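Local coordinates for functional macrophage inflammatory protein 1-alpha homolog (Human herpesvirus 8, PDB 1ZXT), which is a viral chemokine of the CC family from Kaposi's sarcoma-associated herpesvirus that probably signals through CC chemokine receptors, at residues N9-F15 and T31-K37. Residues are numbered along the deposited sequence; the frame is centred on the assembly and turned at random.
Sequences NSCCYGF and TSPACPK
Cys11 and Cys35 both set SG beside the backbone N and opposite the carbonyl carbon, with chi1 of -64° and -60°. The two sulfurs thus meet in a disulfide, SG to SG 2.0 Å, whose chi3 of -86° turns the two CB atoms to a near right angle about the S-S bond. It crosses where the segments come nearest. Next to it, the N-H of Ser32 points almost straight at Ser10 O, but at 3.4 Å from N to O the bond is weak. The CB of Thr31 also lies against this carbonyl oxygen. Thr31 turns its methyl to the sulfur of Cys12, CG2 to SG 3.8 Å, and its hydroxyl to a water. That water accepts from Cys12 N and donates to Lys37 O, so three polar groups share it. A second water donates to both Cys12 O and Lys37 O, so Lys37 O takes two water bonds. At one end Asn9 runs alongside Ser32 and Ala34 of the 32-35 turn, with ND2 3.5 Å from Ala34 CB. This type I turn is closed by the hydrogen bond from Cys35 N to Ser32 O. The hydroxyl of Ser32 also accepts from Ala34 N, an ST turn. At the other end the Tyr13 ring meets Pro36 obliquely, CE1 to CG 4.3 Å. The aliphatic chain of Lys37 passes the edge of the Phe15 ring, where CD comes to CE2. Toward the sheet, Cys12 is joined by a disulfide to Cys51, and Cys12 and Thr31 both touch Ile41 of strand 40-44. The first disulfide ties residues 9-15 to the turn after strand 25-30, and the second ties them to strand 49-52. Adjacent cysteines paired first to third and second to fourth are the hallmark of CC chemokines.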
loop_
_atom_site.group_PDB
_atom_site.type_symbol
_atom_site.label_atom_id
_atom_site.label_comp_id
_atom_site.label_asym_id
_atom_site.label_seq_id
_atom_site.Cartn_x
_atom_site.Cartn_y
_atom_site.Cartn_z
ATOM N N ASN A 9 -13.942 3.868 -4.322
ATOM C CA ASN A 9 -12.906 3.547 -3.362
ATOM C C ASN A 9 -11.839 2.673 -3.966
ATOM O O ASN A 9 -12.126 1.782 -4.774
ATOM C CB ASN A 9 -13.522 2.844 -2.159
ATOM C CG ASN A 9 -14.493 3.714 -1.401
ATOM O OD1 ASN A 9 -14.182 4.804 -1.076
ATOM N ND2 ASN A 9 -15.670 3.265 -1.190
ATOM N N SER A 10 -10.574 2.988 -3.672
ATOM C CA SER A 10 -9.450 2.218 -4.181
ATOM C C SER A 10 -9.119 1.082 -3.145
ATOM O O SER A 10 -8.897 1.371 -1.969
ATOM C CB SER A 10 -8.256 3.138 -4.384
ATOM O OG SER A 10 -7.183 2.401 -4.929
ATOM N N CYS A 11 -9.172 -0.171 -3.593
ATOM C CA CYS A 11 -9.010 -1.324 -2.722
ATOM C C CYS A 11 -8.118 -2.308 -3.402
ATOM O O CYS A 11 -8.011 -2.359 -4.634
ATOM C CB CYS A 11 -10.332 -1.993 -2.520
ATOM S SG CYS A 11 -11.506 -0.926 -1.658
ATOM N N CYS A 12 -7.426 -3.072 -2.599
ATOM C CA CYS A 12 -6.687 -4.206 -3.098
ATOM C C CYS A 12 -7.502 -5.472 -3.107
ATOM O O CYS A 12 -8.009 -5.906 -2.044
ATOM C CB CYS A 12 -5.468 -4.444 -2.233
ATOM S SG CYS A 12 -4.300 -3.094 -2.354
ATOM N N TYR A 13 -7.590 -6.104 -4.285
ATOM C CA TYR A 13 -8.195 -7.451 -4.423
ATOM C C TYR A 13 -7.029 -8.341 -4.861
ATOM O O TYR A 13 -6.667 -8.405 -6.055
ATOM C CB TYR A 13 -9.354 -7.490 -5.464
ATOM C CG TYR A 13 -10.384 -6.404 -5.171
ATOM C CD1 TYR A 13 -11.366 -6.593 -4.228
ATOM C CD2 TYR A 13 -10.253 -5.158 -5.748
ATOM C CE1 TYR A 13 -12.283 -5.606 -3.948
ATOM C CE2 TYR A 13 -11.136 -4.148 -5.494
ATOM C CZ TYR A 13 -12.148 -4.313 -4.570
ATOM O OH TYR A 13 -13.070 -3.260 -4.240
ATOM N N GLY A 14 -6.383 -8.931 -3.889
ATOM C CA GLY A 14 -5.133 -9.618 -4.095
ATOM C C GLY A 14 -3.968 -8.816 -3.561
ATOM O O GLY A 14 -3.839 -7.605 -3.775
ATOM N N PHE A 15 -3.107 -9.487 -2.840
ATOM C CA PHE A 15 -1.872 -8.836 -2.414
ATOM C C PHE A 15 -0.660 -9.501 -2.982
ATOM O O PHE A 15 -0.628 -10.718 -3.191
ATOM C CB PHE A 15 -1.756 -8.848 -0.916
ATOM C CG PHE A 15 -2.858 -8.182 -0.195
ATOM C CD1 PHE A 15 -2.937 -6.830 -0.117
ATOM C CD2 PHE A 15 -3.827 -8.912 0.443
ATOM C CE1 PHE A 15 -3.939 -6.195 0.564
ATOM C CE2 PHE A 15 -4.861 -8.253 1.158
ATOM C CZ PHE A 15 -4.897 -6.899 1.206
ATOM N N THR A 31 -5.104 1.833 1.766
ATOM C CA THR A 31 -6.206 1.889 0.922
ATOM C C THR A 31 -7.419 2.381 1.790
ATOM O O THR A 31 -7.281 2.634 2.973
ATOM C CB THR A 31 -6.508 0.511 0.272
ATOM O OG1 THR A 31 -6.527 -0.529 1.268
ATOM C CG2 THR A 31 -5.463 0.122 -0.664
ATOM N N SER A 32 -8.578 2.553 1.163
ATOM C CA SER A 32 -9.753 3.062 1.839
ATOM C C SER A 32 -10.240 2.181 2.998
ATOM O O SER A 32 -10.261 0.923 2.894
ATOM C CB SER A 32 -10.873 3.136 0.808
ATOM O OG SER A 32 -12.051 3.540 1.478
ATOM N N PRO A 33 -10.751 2.786 4.076
ATOM C CA PRO A 33 -11.345 1.984 5.192
ATOM C C PRO A 33 -12.573 1.257 4.728
ATOM O O PRO A 33 -13.068 0.390 5.428
ATOM C CB PRO A 33 -11.769 3.067 6.192
ATOM C CG PRO A 33 -10.915 4.245 5.833
ATOM C CD PRO A 33 -10.792 4.219 4.350
ATOM N N ALA A 34 -13.113 1.637 3.585
ATOM C CA ALA A 34 -14.374 0.982 2.993
ATOM C C ALA A 34 -14.074 -0.395 2.370
ATOM O O ALA A 34 -14.989 -1.247 2.116
ATOM C CB ALA A 34 -14.951 1.849 1.950
ATOM N N CYS A 35 -12.794 -0.669 2.182
ATOM C CA CYS A 35 -12.392 -1.921 1.528
ATOM C C CYS A 35 -12.626 -3.146 2.402
ATOM O O CYS A 35 -12.449 -3.085 3.617
ATOM C CB CYS A 35 -10.895 -1.809 1.158
ATOM S SG CYS A 35 -10.502 -0.450 0.038
ATOM N N PRO A 36 -12.991 -4.302 1.813
ATOM C CA PRO A 36 -13.239 -5.511 2.619
ATOM C C PRO A 36 -12.034 -6.036 3.311
ATOM O O PRO A 36 -12.138 -6.392 4.452
ATOM C CB PRO A 36 -13.825 -6.497 1.593
ATOM C CG PRO A 36 -13.121 -6.002 0.300
ATOM C CD PRO A 36 -13.277 -4.531 0.381
ATOM N N LYS A 37 -10.845 -6.031 2.701
ATOM C CA LYS A 37 -9.642 -6.398 3.376
ATOM C C LYS A 37 -8.742 -5.172 3.423
ATOM O O LYS A 37 -8.424 -4.559 2.358
ATOM C CB LYS A 37 -8.922 -7.492 2.612
ATOM C CG LYS A 37 -9.582 -8.722 2.612
ATOM C CD LYS A 37 -8.675 -9.871 2.160
ATOM C CE LYS A 37 -9.471 -11.078 1.839
ATOM N NZ LYS A 37 -8.576 -12.193 1.448
HETATM O O HOH W 1 -7.344 -3.083 0.207
HETATM O O HOH W 2 -9.676 -4.949 -0.122
#